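Enoyl-CoA hydratase/isomerase (Pseudomonas aeruginosa, PDB 3LAO) probably hydrates the double bond of an unsaturated acyl-CoA, possibly that of a steroid side chain, as a crotonase-family homotrimer. Local coordinates at residues M124-I129 against T154-R159. Numbering follows the deposited sequence.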
loop_
_atom_site.group_PDB
_atom_site.type_symbol
_atom_site.label_atom_id
_atom_site.label_comp_id
_atom_site.label_asym_id
_atom_site.label_seq_id
_atom_site.Cartn_x
_atom_site.Cartn_y
_atom_site.Cartn_z
HETATM N N MSE B 124 -15.338 7.131 -6.020
HETATM C CA MSE B 124 -15.404 6.543 -4.704
HETATM C C MSE B 124 -14.047 6.437 -4.003
HETATM O O MSE B 124 -13.957 6.602 -2.788
HETATM C CB MSE B 124 -16.020 5.168 -4.821
HETATM C CG MSE B 124 -16.379 4.578 -3.516
HETATM SE SE MSE B 124 -17.002 2.777 -3.795
HETATM C CE MSE B 124 -15.340 1.939 -4.355
ATOM N N LEU B 125 -12.986 6.168 -4.755
ATOM C CA LEU B 125 -11.665 5.975 -4.138
ATOM C C LEU B 125 -10.977 7.296 -3.808
ATOM O O LEU B 125 -9.906 7.307 -3.244
ATOM C CB LEU B 125 -10.743 5.177 -5.044
ATOM C CG LEU B 125 -11.191 3.764 -5.397
ATOM C CD1 LEU B 125 -10.331 3.199 -6.540
ATOM C CD2 LEU B 125 -11.121 2.912 -4.136
ATOM N N ASN B 126 -11.582 8.401 -4.205
ATOM C CA ASN B 126 -11.054 9.689 -3.894
ATOM C C ASN B 126 -11.605 10.179 -2.556
ATOM O O ASN B 126 -11.289 11.256 -2.085
ATOM C CB ASN B 126 -11.433 10.660 -4.997
ATOM C CG ASN B 126 -10.698 11.976 -4.880
ATOM O OD1 ASN B 126 -9.465 12.014 -4.978
ATOM N ND2 ASN B 126 -11.439 13.062 -4.641
ATOM N N ALA B 127 -12.446 9.384 -1.941
ATOM C CA ALA B 127 -13.051 9.763 -0.676
ATOM C C ALA B 127 -12.291 9.144 0.519
ATOM O O ALA B 127 -11.424 8.300 0.350
ATOM C CB ALA B 127 -14.484 9.321 -0.663
ATOM N N ASP B 128 -12.631 9.565 1.728
ATOM C CA ASP B 128 -11.985 9.036 2.926
ATOM C C ASP B 128 -12.729 7.901 3.595
ATOM O O ASP B 128 -12.149 7.113 4.303
ATOM C CB ASP B 128 -11.829 10.180 3.878
ATOM C CG ASP B 128 -11.111 11.318 3.231
ATOM O OD1 ASP B 128 -10.108 11.031 2.550
ATOM O OD2 ASP B 128 -11.573 12.473 3.350
ATOM N N ILE B 129 -14.031 7.853 3.389
ATOM C CA ILE B 129 -14.891 6.788 3.869
ATOM C C ILE B 129 -15.879 6.511 2.757
ATOM O O ILE B 129 -16.476 7.452 2.161
ATOM C CB ILE B 129 -15.732 7.216 5.047
ATOM C CG1 ILE B 129 -14.853 7.795 6.174
ATOM C CG2 ILE B 129 -16.641 6.054 5.477
ATOM C CD1 ILE B 129 -13.914 6.841 6.823
ATOM N N THR B 154 -6.778 4.545 -12.038
ATOM C CA THR B 154 -5.847 5.299 -11.238
ATOM C C THR B 154 -4.901 4.401 -10.510
ATOM O O THR B 154 -4.998 3.192 -10.598
ATOM C CB THR B 154 -6.601 6.095 -10.177
ATOM O OG1 THR B 154 -7.910 5.519 -10.010
ATOM C CG2 THR B 154 -6.702 7.547 -10.605
ATOM N N VAL B 155 -4.000 5.020 -9.762
ATOM C CA VAL B 155 -3.126 4.307 -8.854
ATOM C C VAL B 155 -3.836 3.946 -7.552
ATOM O O VAL B 155 -3.355 3.085 -6.789
ATOM C CB VAL B 155 -1.970 5.186 -8.482
ATOM C CG1 VAL B 155 -0.683 4.369 -8.472
ATOM C CG2 VAL B 155 -1.920 6.329 -9.472
ATOM N N ARG B 156 -4.959 4.620 -7.292
ATOM C CA ARG B 156 -5.695 4.416 -6.055
ATOM C C ARG B 156 -6.170 2.974 -5.960
ATOM O O ARG B 156 -6.044 2.329 -4.907
ATOM C CB ARG B 156 -6.850 5.413 -5.929
ATOM C CG ARG B 156 -6.345 6.845 -6.021
ATOM C CD ARG B 156 -7.103 7.833 -5.135
ATOM N NE ARG B 156 -6.554 9.177 -5.313
ATOM C CZ ARG B 156 -7.097 10.147 -6.050
ATOM N NH1 ARG B 156 -8.269 9.958 -6.687
ATOM N NH2 ARG B 156 -6.452 11.314 -6.152
ATOM N N PHE B 157 -6.685 2.454 -7.069
ATOM C CA PHE B 157 -7.147 1.080 -7.099
ATOM C C PHE B 157 -6.008 0.100 -6.657
ATOM O O PHE B 157 -6.185 -0.666 -5.696
ATOM C CB PHE B 157 -7.704 0.774 -8.484
ATOM C CG PHE B 157 -8.683 -0.374 -8.512
ATOM C CD1 PHE B 157 -8.581 -1.415 -7.605
ATOM C CD2 PHE B 157 -9.678 -0.423 -9.471
ATOM C CE1 PHE B 157 -9.449 -2.473 -7.642
ATOM C CE2 PHE B 157 -10.552 -1.488 -9.522
ATOM C CZ PHE B 157 -10.427 -2.524 -8.605
ATOM N N PRO B 158 -4.820 0.159 -7.309
ATOM C CA PRO B 158 -3.744 -0.752 -6.874
ATOM C C PRO B 158 -3.260 -0.483 -5.454
ATOM O O PRO B 158 -2.935 -1.454 -4.776
ATOM C CB PRO B 158 -2.608 -0.494 -7.871
ATOM C CG PRO B 158 -3.267 0.157 -9.072
ATOM C CD PRO B 158 -4.539 0.796 -8.621
ATOM N N ARG B 159 -3.201 0.782 -5.022
ATOM C CA ARG B 159 -2.886 1.132 -3.626
ATOM C C ARG B 159 -3.852 0.474 -2.670
ATOM O O ARG B 159 -3.418 -0.144 -1.714
ATOM C CB ARG B 159 -2.881 2.646 -3.387
ATOM C CG ARG B 159 -1.830 3.384 -4.175
ATOM C CD ARG B 159 -0.462 2.729 -3.997
ATOM N NE ARG B 159 0.565 3.383 -4.800
ATOM C CZ ARG B 159 1.374 2.752 -5.647
ATOM N NH1 ARG B 159 2.262 3.453 -6.332
ATOM N NH2 ARG B 159 1.299 1.430 -5.810
#
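The amide oxygen of N126 lies over one face of the R156 guanidinium, with N126 OD1 3.2 Å from R156 CZ and the amide and guanidinium planes turned 46° apart. Although OD1 comes within 2.9 Å of R156 NH1, it sits above the plane, where the N-H groups do not point at it, and no hydrogen bond forms. L125 O lies oblique to the guanidinium and touches R156 CD at 3.4 Å. The guanidinium nitrogens find their partners around this pair: NE forms a salt bridge with D227, NH1 a salt bridge with E122 and a hydrogen bond to W97 O, and NH2 a hydrogen bond to G98 O.

N126 presents its oxygen by extending CG away from its own backbone N (chi1 -169°), while R156 is bent about its CB-CG bond (chi2 -145°) on its way to the amide. Nearer the backbone of R156, R156 CB meets L125 CB at 4.0 Å. L125 CD1 lies 3.8 Å from F157 N and 4.1 Å from F157 CB. Its approach to the phenyl ring is oblique, and the F157 side chain also packs on A166 and I170 of helix 163-170.

The contact thus joins helix 119-125, and the turn leading from it to strand 129-133, to helix 156-161 within the crotonase-like fold. Chemically it has two layers, an apolar one of L125 with F157 and the arginine stem, and a polar one around a buried cation. Two carboxylates and two backbone carbonyls probably stabilise that charge and fix the guanidinium's rotation, while N126 OD1 adds at most an electrostatic contact over its face.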